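Local structure of formimidoylglutamase (Bacillus subtilis, 3M1R) at residues T23-L28 / S71-A76; R65-H70 / T301-A306; A76-H81 / G315-P320; T237-I242 / N282-E287; E272-I277 / L310-G315. The protein catalyses the manganese-dependent hydrolysis of N-formimidoyl-L-glutamate to L-glutamate and formamide, a step of histidine degradation. One frame throughout, in Å; residues are numbered along the deposited sequence.

Interaction 1 (T23-L28 / S71-A76)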
# COMPACT_ATOMS: atom_id res chain seq x y z
N THR D 23 11.53 -0.57 -31.53
CA THR D 23 11.06 -1.94 -31.62
C THR D 23 11.12 -2.57 -30.24
O THR D 23 12.20 -2.84 -29.73
CB THR D 23 11.89 -2.82 -32.55
OG1 THR D 23 11.80 -2.32 -33.89
CG2 THR D 23 11.35 -4.24 -32.50
N LYS D 24 9.94 -2.81 -29.67
CA LYS D 24 9.82 -3.43 -28.36
C LYS D 24 9.39 -4.87 -28.56
O LYS D 24 8.97 -5.24 -29.65
CB LYS D 24 8.79 -2.68 -27.52
CG LYS D 24 9.21 -1.24 -27.25
CD LYS D 24 8.24 -0.52 -26.35
CE LYS D 24 6.84 -0.50 -26.95
NZ LYS D 24 5.82 0.06 -26.01
N MSE D 25 9.49 -5.69 -27.51
CA MSE D 25 9.15 -7.09 -27.64
C MSE D 25 7.70 -7.24 -28.10
O MSE D 25 7.36 -8.19 -28.80
CB MSE D 25 9.40 -7.84 -26.32
CG MSE D 25 10.88 -8.04 -26.03
SE MSE D 25 11.82 -9.11 -27.40
CE MSE D 25 11.06 -10.86 -26.97
N SER D 26 6.86 -6.29 -27.71
CA SER D 26 5.46 -6.33 -28.13
C SER D 26 5.30 -6.31 -29.65
O SER D 26 4.29 -6.76 -30.17
CB SER D 26 4.70 -5.16 -27.54
OG SER D 26 5.46 -3.98 -27.67
N ASP D 27 6.29 -5.77 -30.36
CA ASP D 27 6.22 -5.69 -31.81
C ASP D 27 6.64 -7.02 -32.43
O ASP D 27 6.45 -7.23 -33.62
CB ASP D 27 7.11 -4.56 -32.34
CG ASP D 27 6.72 -3.20 -31.76
OD1 ASP D 27 5.52 -2.87 -31.75
OD2 ASP D 27 7.63 -2.47 -31.32
N LEU D 28 7.19 -7.92 -31.62
CA LEU D 28 7.79 -9.15 -32.15
C LEU D 28 7.15 -10.44 -31.63
O LEU D 28 7.48 -11.52 -32.07
CB LEU D 28 9.28 -9.18 -31.83
CG LEU D 28 10.15 -8.13 -32.49
CD1 LEU D 28 11.45 -8.02 -31.76
CD2 LEU D 28 10.40 -8.53 -33.94
N SER D 71 9.63 -4.01 -22.89
CA SER D 71 11.07 -3.80 -23.03
C SER D 71 11.45 -3.66 -24.50
O SER D 71 10.80 -4.24 -25.38
CB SER D 71 11.86 -4.99 -22.47
OG SER D 71 11.52 -5.25 -21.11
N SER D 72 12.48 -2.86 -24.76
CA SER D 72 13.11 -2.84 -26.06
C SER D 72 13.67 -4.21 -26.37
O SER D 72 14.24 -4.87 -25.50
CB SER D 72 14.25 -1.82 -26.11
OG SER D 72 15.09 -2.04 -27.23
N ALA D 73 13.50 -4.63 -27.62
CA ALA D 73 14.11 -5.85 -28.15
C ALA D 73 15.57 -5.64 -28.58
O ALA D 73 16.26 -6.59 -28.96
CB ALA D 73 13.30 -6.33 -29.35
N TYR D 74 16.04 -4.40 -28.52
CA TYR D 74 17.36 -4.10 -29.07
C TYR D 74 18.49 -4.27 -28.06
O TYR D 74 18.43 -3.73 -26.94
CB TYR D 74 17.39 -2.69 -29.67
CG TYR D 74 18.76 -2.30 -30.17
CD1 TYR D 74 19.25 -2.81 -31.38
CD2 TYR D 74 19.58 -1.45 -29.45
CE1 TYR D 74 20.50 -2.47 -31.83
CE2 TYR D 74 20.84 -1.10 -29.91
CZ TYR D 74 21.29 -1.61 -31.11
OH TYR D 74 22.54 -1.28 -31.59
N SER D 75 19.50 -5.04 -28.44
CA SER D 75 20.73 -5.18 -27.67
C SER D 75 21.83 -4.32 -28.28
O SER D 75 22.14 -4.44 -29.47
CB SER D 75 21.19 -6.63 -27.65
OG SER D 75 22.47 -6.75 -27.07
N ALA D 76 22.44 -3.47 -27.47
CA ALA D 76 23.50 -2.60 -27.95
C ALA D 76 24.78 -3.41 -28.08
O ALA D 76 25.68 -3.04 -28.82
CB ALA D 76 23.70 -1.42 -27.00

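Interaction 2 (R65-H70 / T301-A306)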
# COMPACT_ATOMS: atom_id res chain seq x y z
N ARG D 65 5.00 -11.31 -18.80
CA ARG D 65 4.75 -11.02 -20.23
C ARG D 65 4.65 -9.52 -20.42
O ARG D 65 5.17 -8.97 -21.37
CB ARG D 65 3.47 -11.67 -20.75
CG ARG D 65 3.53 -13.18 -21.06
CD ARG D 65 2.18 -13.66 -21.63
NE ARG D 65 2.21 -15.01 -22.16
CZ ARG D 65 1.81 -16.09 -21.49
NH1 ARG D 65 1.35 -15.99 -20.25
NH2 ARG D 65 1.88 -17.29 -22.07
N GLN D 66 3.98 -8.86 -19.49
CA GLN D 66 3.75 -7.44 -19.61
C GLN D 66 5.08 -6.70 -19.53
O GLN D 66 5.32 -5.78 -20.31
CB GLN D 66 2.78 -6.97 -18.53
CG GLN D 66 1.84 -5.87 -18.98
CD GLN D 66 1.03 -5.30 -17.82
OE1 GLN D 66 0.99 -5.87 -16.72
NE2 GLN D 66 0.38 -4.17 -18.05
N ALA D 67 5.95 -7.10 -18.59
CA ALA D 67 7.26 -6.47 -18.45
C ALA D 67 8.09 -6.73 -19.70
O ALA D 67 8.80 -5.84 -20.19
CB ALA D 67 8.00 -7.00 -17.23
N LEU D 68 8.00 -7.95 -20.22
CA LEU D 68 8.76 -8.31 -21.41
C LEU D 68 8.29 -7.49 -22.61
O LEU D 68 9.08 -6.83 -23.26
CB LEU D 68 8.66 -9.81 -21.69
CG LEU D 68 9.47 -10.30 -22.90
CD1 LEU D 68 10.95 -10.14 -22.61
CD2 LEU D 68 9.17 -11.76 -23.21
N LYS D 69 6.98 -7.47 -22.86
CA LYS D 69 6.45 -6.78 -24.04
C LYS D 69 6.80 -5.30 -24.02
O LYS D 69 6.86 -4.66 -25.08
CB LYS D 69 4.93 -6.94 -24.15
CG LYS D 69 4.47 -8.31 -24.64
CD LYS D 69 2.95 -8.45 -24.49
CE LYS D 69 2.45 -9.73 -25.12
NZ LYS D 69 0.99 -9.83 -24.91
N HIS D 70 7.02 -4.75 -22.84
CA HIS D 70 7.31 -3.33 -22.76
C HIS D 70 8.79 -2.99 -22.83
O HIS D 70 9.14 -1.83 -22.87
CB HIS D 70 6.59 -2.66 -21.59
CG HIS D 70 5.13 -2.43 -21.83
ND1 HIS D 70 4.16 -3.34 -21.45
CD2 HIS D 70 4.47 -1.42 -22.43
CE1 HIS D 70 2.97 -2.88 -21.79
NE2 HIS D 70 3.13 -1.72 -22.39
N THR D 301 10.18 -7.46 -9.69
CA THR D 301 10.62 -8.83 -9.78
C THR D 301 10.17 -9.45 -11.10
O THR D 301 10.86 -10.28 -11.66
CB THR D 301 10.17 -9.68 -8.56
OG1 THR D 301 10.51 -8.98 -7.35
CG2 THR D 301 10.90 -11.02 -8.58
N SER D 302 9.03 -9.00 -11.62
CA SER D 302 8.61 -9.42 -12.95
C SER D 302 9.52 -8.76 -14.00
O SER D 302 9.81 -9.38 -15.02
CB SER D 302 7.13 -9.11 -13.20
OG SER D 302 6.29 -9.88 -12.33
N ARG D 303 9.98 -7.53 -13.77
CA ARG D 303 10.92 -6.89 -14.71
C ARG D 303 12.26 -7.64 -14.72
O ARG D 303 12.82 -7.90 -15.78
CB ARG D 303 11.16 -5.40 -14.41
CG ARG D 303 9.97 -4.48 -14.72
CD ARG D 303 10.15 -3.07 -14.16
NE ARG D 303 8.96 -2.26 -14.42
CZ ARG D 303 8.93 -1.22 -15.25
NH1 ARG D 303 7.81 -0.55 -15.45
NH2 ARG D 303 10.02 -0.83 -15.89
N ALA D 304 12.75 -7.97 -13.52
CA ALA D 304 13.97 -8.77 -13.36
C ALA D 304 13.85 -10.08 -14.13
O ALA D 304 14.78 -10.51 -14.82
CB ALA D 304 14.24 -9.04 -11.91
N ALA D 305 12.70 -10.72 -14.00
CA ALA D 305 12.42 -11.97 -14.72
C ALA D 305 12.41 -11.75 -16.24
O ALA D 305 12.99 -12.54 -17.00
CB ALA D 305 11.08 -12.56 -14.25
N ALA D 306 11.76 -10.68 -16.69
CA ALA D 306 11.74 -10.37 -18.12
C ALA D 306 13.16 -10.17 -18.65
O ALA D 306 13.48 -10.60 -19.74
CB ALA D 306 10.88 -9.13 -18.39

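Interaction 3 (A76-H81 / G315-P320)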
# COMPACT_ATOMS: atom_id res chain seq x y z
N ALA D 76 22.44 -3.47 -27.47
CA ALA D 76 23.50 -2.60 -27.95
C ALA D 76 24.78 -3.41 -28.08
O ALA D 76 25.68 -3.04 -28.82
CB ALA D 76 23.70 -1.42 -27.00
N GLU D 77 24.84 -4.52 -27.36
CA GLU D 77 26.02 -5.39 -27.39
C GLU D 77 25.97 -6.37 -28.58
O GLU D 77 26.96 -7.02 -28.90
CB GLU D 77 26.17 -6.14 -26.07
CG GLU D 77 27.47 -6.92 -25.91
CD GLU D 77 27.55 -7.65 -24.57
OE1 GLU D 77 27.99 -8.82 -24.55
OE2 GLU D 77 27.16 -7.06 -23.54
N LEU D 78 24.81 -6.46 -29.22
CA LEU D 78 24.63 -7.32 -30.37
C LEU D 78 24.52 -6.45 -31.61
O LEU D 78 24.73 -6.92 -32.73
CB LEU D 78 23.33 -8.12 -30.23
CG LEU D 78 23.35 -9.61 -29.88
CD1 LEU D 78 24.29 -9.92 -28.73
CD2 LEU D 78 21.94 -10.06 -29.57
N GLY D 79 24.18 -5.18 -31.42
CA GLY D 79 23.90 -4.31 -32.53
C GLY D 79 22.70 -4.80 -33.32
O GLY D 79 22.58 -4.54 -34.52
N GLU D 80 21.81 -5.52 -32.65
CA GLU D 80 20.60 -6.01 -33.29
C GLU D 80 19.57 -6.51 -32.28
O GLU D 80 19.87 -6.70 -31.10
CB GLU D 80 20.95 -7.13 -34.27
CG GLU D 80 21.83 -8.19 -33.66
CD GLU D 80 22.14 -9.31 -34.63
OE1 GLU D 80 21.44 -9.42 -35.66
OE2 GLU D 80 23.08 -10.09 -34.35
N HIS D 81 18.35 -6.72 -32.76
CA HIS D 81 17.31 -7.27 -31.92
C HIS D 81 17.62 -8.72 -31.51
O HIS D 81 18.29 -9.45 -32.26
CB HIS D 81 15.97 -7.14 -32.62
CG HIS D 81 15.66 -5.75 -33.05
ND1 HIS D 81 14.92 -5.45 -34.17
CD2 HIS D 81 16.02 -4.56 -32.51
CE1 HIS D 81 14.83 -4.14 -34.30
NE2 HIS D 81 15.48 -3.57 -33.31
N GLY D 315 21.79 -14.72 -25.41
CA GLY D 315 22.76 -15.80 -25.41
C GLY D 315 22.48 -16.76 -26.55
O GLY D 315 23.40 -17.20 -27.23
N MSE D 316 21.21 -17.08 -26.77
CA MSE D 316 20.87 -17.96 -27.88
C MSE D 316 21.23 -17.34 -29.24
O MSE D 316 21.79 -18.02 -30.10
CB MSE D 316 19.40 -18.37 -27.82
CG MSE D 316 19.04 -19.15 -26.55
SE MSE D 316 17.12 -19.33 -26.30
CE MSE D 316 16.82 -20.70 -27.65
N LYS D 317 20.92 -16.06 -29.42
CA LYS D 317 21.25 -15.36 -30.66
C LYS D 317 22.76 -15.36 -30.90
O LYS D 317 23.22 -15.35 -32.04
CB LYS D 317 20.68 -13.93 -30.67
CG LYS D 317 20.99 -13.15 -31.94
CD LYS D 317 19.74 -12.59 -32.63
CE LYS D 317 20.10 -12.00 -34.01
NZ LYS D 317 19.00 -11.22 -34.66
N LEU D 318 23.52 -15.38 -29.82
CA LEU D 318 24.96 -15.28 -29.86
C LEU D 318 25.64 -16.62 -30.09
O LEU D 318 26.79 -16.67 -30.54
CB LEU D 318 25.44 -14.72 -28.52
CG LEU D 318 26.52 -13.64 -28.54
CD1 LEU D 318 26.65 -13.01 -29.92
CD2 LEU D 318 26.21 -12.60 -27.47
N SER D 319 24.96 -17.71 -29.76
CA SER D 319 25.59 -19.03 -29.78
C SER D 319 25.84 -19.52 -31.20
O SER D 319 25.01 -19.32 -32.08
CB SER D 319 24.76 -20.05 -29.00
OG SER D 319 24.18 -21.02 -29.86
N PRO D 320 26.99 -20.18 -31.41
CA PRO D 320 27.43 -20.78 -32.68
C PRO D 320 26.60 -22.00 -33.07
O PRO D 320 26.64 -22.42 -34.22
CB PRO D 320 28.86 -21.26 -32.37
CG PRO D 320 29.27 -20.56 -31.12
CD PRO D 320 28.01 -20.31 -30.35

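Interaction 4 (T237-I242 / N282-E287)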
# COMPACT_ATOMS: atom_id res chain seq x y z
N THR D 237 26.18 -35.53 -20.72
CA THR D 237 24.79 -35.26 -21.07
C THR D 237 24.62 -34.73 -22.50
O THR D 237 25.57 -34.24 -23.13
CB THR D 237 24.13 -34.27 -20.09
OG1 THR D 237 24.87 -33.04 -20.08
CG2 THR D 237 24.13 -34.84 -18.69
N ASP D 238 23.39 -34.84 -23.00
CA ASP D 238 23.08 -34.42 -24.36
C ASP D 238 22.47 -33.03 -24.43
O ASP D 238 22.63 -32.34 -25.43
CB ASP D 238 22.14 -35.43 -25.02
CG ASP D 238 22.85 -36.69 -25.44
OD1 ASP D 238 24.01 -36.60 -25.90
OD2 ASP D 238 22.25 -37.78 -25.30
N PHE D 239 21.76 -32.63 -23.37
CA PHE D 239 21.10 -31.32 -23.34
C PHE D 239 21.21 -30.68 -21.97
O PHE D 239 21.43 -31.35 -20.96
CB PHE D 239 19.62 -31.46 -23.68
CG PHE D 239 19.35 -32.17 -24.97
CD1 PHE D 239 19.26 -33.55 -25.01
CD2 PHE D 239 19.17 -31.45 -26.14
CE1 PHE D 239 19.01 -34.21 -26.19
CE2 PHE D 239 18.91 -32.11 -27.33
CZ PHE D 239 18.84 -33.49 -27.36
N ILE D 240 21.05 -29.36 -21.93
CA ILE D 240 21.00 -28.64 -20.67
C ILE D 240 19.67 -27.91 -20.55
O ILE D 240 19.15 -27.41 -21.55
CB ILE D 240 22.16 -27.64 -20.54
CG1 ILE D 240 22.07 -26.58 -21.64
CG2 ILE D 240 23.50 -28.36 -20.63
CD1 ILE D 240 23.39 -25.89 -21.90
N PHE D 241 19.10 -27.90 -19.34
CA PHE D 241 17.88 -27.16 -19.06
C PHE D 241 18.18 -26.18 -17.94
O PHE D 241 18.80 -26.54 -16.94
CB PHE D 241 16.75 -28.11 -18.65
CG PHE D 241 15.44 -27.42 -18.34
CD1 PHE D 241 14.55 -27.08 -19.35
CD2 PHE D 241 15.09 -27.13 -17.03
CE1 PHE D 241 13.35 -26.45 -19.07
CE2 PHE D 241 13.88 -26.51 -16.74
CZ PHE D 241 13.01 -26.17 -17.76
N ILE D 242 17.78 -24.94 -18.14
CA ILE D 242 18.06 -23.89 -17.18
C ILE D 242 16.82 -23.61 -16.36
O ILE D 242 15.80 -23.19 -16.91
CB ILE D 242 18.47 -22.59 -17.89
CG1 ILE D 242 19.71 -22.79 -18.77
CG2 ILE D 242 18.72 -21.48 -16.88
CD1 ILE D 242 20.04 -21.53 -19.54
N ASN D 282 23.15 -27.09 -27.12
CA ASN D 282 22.03 -27.95 -26.78
C ASN D 282 21.26 -27.51 -25.53
O ASN D 282 20.78 -28.33 -24.74
CB ASN D 282 22.48 -29.41 -26.69
CG ASN D 282 23.18 -29.89 -27.99
OD1 ASN D 282 24.33 -30.32 -27.97
ND2 ASN D 282 22.46 -29.80 -29.11
N VAL D 283 21.14 -26.19 -25.36
CA VAL D 283 20.24 -25.64 -24.36
C VAL D 283 18.82 -25.98 -24.77
O VAL D 283 18.33 -25.50 -25.79
CB VAL D 283 20.40 -24.13 -24.25
CG1 VAL D 283 19.52 -23.61 -23.13
CG2 VAL D 283 21.84 -23.77 -24.00
N ALA D 284 18.15 -26.81 -23.99
CA ALA D 284 16.84 -27.32 -24.37
C ALA D 284 15.68 -26.43 -23.92
O ALA D 284 14.57 -26.54 -24.43
CB ALA D 284 16.66 -28.74 -23.84
N GLY D 285 15.94 -25.54 -22.96
CA GLY D 285 14.88 -24.70 -22.42
C GLY D 285 15.29 -23.90 -21.20
O GLY D 285 16.36 -24.08 -20.63
N ILE D 286 14.43 -22.97 -20.82
CA ILE D 286 14.62 -22.22 -19.60
C ILE D 286 13.24 -21.99 -18.98
O ILE D 286 12.24 -21.77 -19.68
CB ILE D 286 15.40 -20.90 -19.83
CG1 ILE D 286 15.65 -20.19 -18.50
CG2 ILE D 286 14.66 -19.99 -20.80
CD1 ILE D 286 16.49 -18.91 -18.64
N GLU D 287 13.19 -22.06 -17.66
CA GLU D 287 11.97 -21.76 -16.93
C GLU D 287 12.28 -20.77 -15.83
O GLU D 287 13.38 -20.75 -15.28
CB GLU D 287 11.36 -23.03 -16.34
CG GLU D 287 12.20 -23.63 -15.24
CD GLU D 287 11.66 -24.97 -14.75
OE1 GLU D 287 10.70 -25.49 -15.35
OE2 GLU D 287 12.22 -25.51 -13.77

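Interaction 5 (E272-I277 / L310-G315). With PEG (di(hydroxyethyl)ether), chain B.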
# COMPACT_ATOMS: atom_id res chain seq x y z
N GLU D 272 24.06 -12.11 -16.32
CA GLU D 272 25.30 -12.44 -17.02
C GLU D 272 25.45 -13.95 -17.10
O GLU D 272 25.84 -14.49 -18.13
CB GLU D 272 26.50 -11.81 -16.32
CG GLU D 272 27.68 -11.50 -17.22
CD GLU D 272 27.33 -10.55 -18.36
OE1 GLU D 272 28.02 -10.57 -19.39
OE2 GLU D 272 26.36 -9.77 -18.22
N ALA D 273 25.11 -14.64 -16.01
CA ALA D 273 25.25 -16.09 -15.94
C ALA D 273 24.30 -16.80 -16.89
O ALA D 273 24.69 -17.71 -17.62
CB ALA D 273 25.04 -16.59 -14.50
N VAL D 274 23.03 -16.39 -16.87
CA VAL D 274 22.06 -16.87 -17.85
C VAL D 274 22.53 -16.64 -19.31
O VAL D 274 22.41 -17.53 -20.16
CB VAL D 274 20.70 -16.21 -17.61
CG1 VAL D 274 19.73 -16.57 -18.72
CG2 VAL D 274 20.15 -16.64 -16.25
N LYS D 275 23.06 -15.45 -19.63
CA LYS D 275 23.53 -15.21 -21.00
C LYS D 275 24.68 -16.18 -21.37
O LYS D 275 24.68 -16.76 -22.44
CB LYS D 275 23.94 -13.75 -21.24
CG LYS D 275 24.71 -13.58 -22.57
CD LYS D 275 25.07 -12.13 -22.92
CE LYS D 275 25.63 -11.33 -21.73
NZ LYS D 275 24.57 -10.62 -20.91
N TYR D 276 25.63 -16.35 -20.46
CA TYR D 276 26.68 -17.33 -20.64
C TYR D 276 26.15 -18.73 -20.95
O TYR D 276 26.46 -19.30 -22.00
CB TYR D 276 27.59 -17.38 -19.40
CG TYR D 276 28.78 -18.30 -19.58
CD1 TYR D 276 29.80 -17.99 -20.47
CD2 TYR D 276 28.87 -19.49 -18.88
CE1 TYR D 276 30.88 -18.84 -20.65
CE2 TYR D 276 29.95 -20.34 -19.05
CZ TYR D 276 30.95 -20.01 -19.93
OH TYR D 276 32.02 -20.85 -20.10
N ILE D 277 25.37 -19.30 -20.04
CA ILE D 277 24.83 -20.65 -20.23
C ILE D 277 24.02 -20.77 -21.53
O ILE D 277 24.11 -21.77 -22.25
CB ILE D 277 23.94 -21.08 -19.05
CG1 ILE D 277 24.80 -21.30 -17.81
CG2 ILE D 277 23.16 -22.32 -19.41
CD1 ILE D 277 24.02 -21.24 -16.50
N LEU D 310 15.26 -11.77 -21.78
CA LEU D 310 16.05 -11.01 -22.74
C LEU D 310 17.49 -11.51 -22.83
O LEU D 310 18.00 -11.66 -23.92
CB LEU D 310 16.00 -9.52 -22.43
CG LEU D 310 14.60 -8.92 -22.66
CD1 LEU D 310 14.50 -7.51 -22.11
CD2 LEU D 310 14.27 -8.92 -24.15
N HIS D 311 18.13 -11.78 -21.69
CA HIS D 311 19.53 -12.19 -21.68
C HIS D 311 19.72 -13.63 -22.13
O HIS D 311 20.73 -13.97 -22.72
CB HIS D 311 20.19 -11.92 -20.33
CG HIS D 311 20.52 -10.48 -20.10
ND1 HIS D 311 21.80 -9.97 -20.21
CD2 HIS D 311 19.73 -9.42 -19.76
CE1 HIS D 311 21.78 -8.67 -19.96
NE2 HIS D 311 20.54 -8.32 -19.68
N ALA D 312 18.74 -14.48 -21.88
CA ALA D 312 18.77 -15.82 -22.42
C ALA D 312 18.64 -15.77 -23.94
O ALA D 312 19.37 -16.45 -24.65
CB ALA D 312 17.67 -16.69 -21.80
N LEU D 313 17.69 -14.98 -24.43
CA LEU D 313 17.49 -14.83 -25.87
C LEU D 313 18.77 -14.32 -26.50
O LEU D 313 19.20 -14.79 -27.55
CB LEU D 313 16.38 -13.83 -26.15
CG LEU D 313 14.98 -14.20 -26.67
CD1 LEU D 313 14.73 -15.67 -26.90
CD2 LEU D 313 13.95 -13.58 -25.76
N LYS D 314 19.38 -13.34 -25.83
CA LYS D 314 20.64 -12.77 -26.27
C LYS D 314 21.69 -13.87 -26.43
O LYS D 314 22.38 -13.94 -27.44
CB LYS D 314 21.10 -11.73 -25.25
CG LYS D 314 22.35 -10.96 -25.64
CD LYS D 314 22.68 -9.94 -24.56
CE LYS D 314 24.10 -9.42 -24.69
NZ LYS D 314 24.44 -8.50 -23.58
N GLY D 315 21.79 -14.72 -25.41
CA GLY D 315 22.76 -15.80 -25.41
C GLY D 315 22.48 -16.76 -26.55
O GLY D 315 23.40 -17.20 -27.23
C1 PEG B . 19.70 -4.92 -17.88
O1 PEG B . 19.40 -5.84 -18.90
C2 PEG B . 21.20 -4.58 -17.87
O2 PEG B . 21.97 -5.76 -17.82
C3 PEG B . 23.22 -5.73 -17.16
C4 PEG B . 23.65 -7.16 -16.78
O4 PEG B . 24.46 -7.70 -17.79

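Interaction 1 (T23-L28 / S71-A76)
A lone beta bridge between Lys24 and Ser72 fastens the loop before strand 29-31 to the approach of the small hairpin formed by strands 74-75 and 80-81 in this arginase-family fold. Two backbone bonds flank the bridged pair, whose CA atoms lie 4.1 Å apart. Ala73 N donates to Thr23 O at 3.1 Å, in the carbonyl plane and on a lone pair. Met25 N meets Ser71 O at 2.9 Å, almost head-on, with a C=O...N angle of 175°.

Beyond the bridge the loop turns back on itself: Lys24 N donates to Asp27 OD2 at 2.9 Å, on the anti side of the carboxylate and out of its plane, while Asp27 N returns a bond to Lys24 O. The turn brings Leu28 round to the methyl of Ala73, which points at the loop. Met25, a selenomethionine, curls at its second and third torsions and lays its SE 3.7 Å from Ala73 CB. The rest of that side chain packs on Leu310 and Leu313 of helix 300-318, so Met25 joins the loop to that helix.

Ser72 CB points away from the loop, and with OG anti to the backbone N (chi1 164°) the hydroxyl accepts from Tyr74 N at 2.9 Å in an ST turn and also bonds to Asn196 O of the second subunit. The tightest carbon contact between the two segments is Leu28 CD1 to Ala73 CB, 3.5 Å.

Interaction 2 (R65-H70 / T301-A306)
Ala67 and Leu68 meet Ala306 where helix 60-69 crosses the C-terminal helix 300-318 of the arginase fold at -59°, the short axes of the two segments passing 8.1 Å from each other. Such closeness depends on small side chains, and this helix-helix packing has an alanine on each side of the crossing. Ala67 CB lies 3.8 Å from Ala306 CB and 3.7 Å from Ser302 O, a carbonyl that already accepts the helical bond from Ala306 N. The methyl of Ala306 in turn fits against the backbone of the other helix, 3.6 Å from Leu68 N.

Leu68 contributes mainly its stem, CB standing 4.0 Å from Ala306 CB. Because its CG is anti to the backbone N (chi1 -178°), the branch runs on beside the crossing, and CD1 passes the carbonyl oxygen of Ala306.

Polar groups lead out of this apolar patch. Ser302 OG bonds to Thr63 OG1, one turn before Ala67 on helix 60-69. Arg303 runs extended from CG to NE, its guanidinium forming a salt bridge with Asp299 and a bond to Ile260 O of the second subunit. Of the Arg303 side chain, CG comes nearest the crossing, 4.1 Å from Ala67 CB.

Interaction 3 (A76-H81 / G315-P320)
Lys317 NZ supplies the polar half of this contact, gripping the 76-81 segment at two neighbouring oxygens. It donates to His81 O at 3.1 Å, with a C=O...N angle of 159° and the nitrogen tilted 20° from the carbonyl plane. A second, weak bond of 3.2 Å to Glu80 OE1 belongs to a salt bridge. The lysine leaves its helix with CG anti to the backbone N and bends at its second torsion (chi2 125°), which swings the chain across to the carboxylate. Its CE then lies 3.4 Å from Glu80 CD, so methylene as well as ammonium packs against the acid. Glu80 reaches out with an extended chain from a CG placed between its own backbone N and carbonyl carbon.

The oxygens belong to the second strand of a beta hairpin, 74-75 with 80-81, and its turn carries a G1 beta bulge in which Gly79 and Glu80 both face Ser75. Opposite it stands the last turn of helix 300-318, with Ser319 the first residue to depart from helical geometry.

Apolar contact is made by Leu78, which points from the hairpin turn toward the helix end. Its two methyls divide the work: CD1 meets Leu318 CD2 at 3.5 Å, and CD2 rests 4.0 Å from Lys317 CG, the side chains crossing obliquely in both pairs.

Charge pairing and subunit contact continue along the turn. Glu77 makes a salt bridge to Lys314, one helical turn before Lys317 and Leu318, and Ala76 N donates to Glu193 OE2 of the second subunit.

Interaction 4 (T237-I242 / N282-E287)
Ile240 and Ile242 supply the backbone groups of strand 239-245 that bond to strand 283-289. Ile240 N donates to Asn282 O at 3.0 Å and Ile240 O accepts from Ala284 N at 2.7 Å. Further along, Ile242 N donates to Gly285 O at 3.0 Å, and Ile242 O takes Glu287 N at 2.9 Å. Two residue steps on one strand thus face three on the other, a beta bulge at Ala284 and Gly285, where Ala284 takes near-helical backbone angles.

The strands run parallel, 13° apart, as the two ends of a beta-alpha-beta unit in the central sheet of the arginase fold; helix 267-278 makes the crossover. Apolar contacts toward that helix are close. Ile240, with CG1 between its backbone N and carbonyl carbon (chi1 62°), presses CD1 to 3.4 Å from Val283 CG2, and Ile242 CG2 meets Ile286 CG1 at 3.7 Å.

Phe241 points to the other face, toward Ile137 and Ile140 of helix 133-141. The absence of a side chain at Gly285 makes room for the ring, since a CB there would crowd Phe241 CE1. An alanine in place of Phe241 is likely to open a gap between those isoleucines and the Glu287 carboxylate, whose face would lose the ring edge packed against it.

The ring turns its edge to the flat face of the carboxylate: Glu287 CD lies in the ring plane, 3.4 Å from Phe241 CE2, the two planes 85° apart. Ser243, Ser133 and Thr136 bond the carboxylate oxygens, and the Glu287 side chain lies about 5 Å from that of Asn130, a ligand of bound calcium in this crystal.

Interaction 5 (E272-I277 / L310-G315)
Lys275 reaches across to His311 and Lys314 with a side chain folded at its last two torsions (chi3 45°, chi4 -90°). The fold carries NZ to the edge of the imidazole, in the ring plane and 2.9 Å from His311 ND1. It also lays Lys275 CD against Lys314 CE at 3.4 Å, a close fit for two methylenes, while the ammonium groups end with Lys275 NZ 3.4 Å from Lys314 NZ.

On the other flank Val274 CG1 packs on Ala312 CB, and both touch Ile286 of the sheet. Helices 267-278 and 300-318 lie side by side on the parallel sheet of the arginase fold, their segments crossing at only -29°. Gly315 permits this closeness: its CA lies 3.7 Å from Lys275 O, and a side chain there would collide with that oxygen.

Acids and a bound di(hydroxyethyl)ether form the next shell. Glu272, one turn before Lys275, holds NZ in a weak salt bridge, OE2 to NZ 3.3 Å. The ether spans the helices, its O4 donating to Glu272 OE2 at 2.8 Å and its O1 sharing a hydrogen bond of 2.8 Å with His311 NE2. Lys314 NZ has its salt bridge to Glu193 of the second subunit, whose Phe194 meets the His311 ring edge-to-face.

A leucine in place of Lys275 would probably leave Glu272 without its positive mate and Lys314 with less cover along its methylenes. Two buried lysines can probably stay this close because each has a carboxylate partner that offsets the like charges.

Overall arrangement
From the N terminus, interaction 1 closes the first loop, bringing 23-28 back onto 71-76 beside the hairpin. Interaction 2 opens at 65-70, before that loop has closed, and so crosses it; its far end, 301-306, ties helix 60-69 to the C-terminal helix. Interaction 3 begins at Ala76, where interaction 1 ends, crosses interaction 2, and joins the hairpin to the end of helix 300-318. Both of these long loops enclose interaction 4, the parallel strand pair in the sheet. Interaction 5 crosses interactions 2 and 4 but lies within interaction 3, sharing Gly315 with it. Helix 300-318 thus links interactions 2, 3 and 5, while interactions 1, 3 and 5 also touch the second subunit.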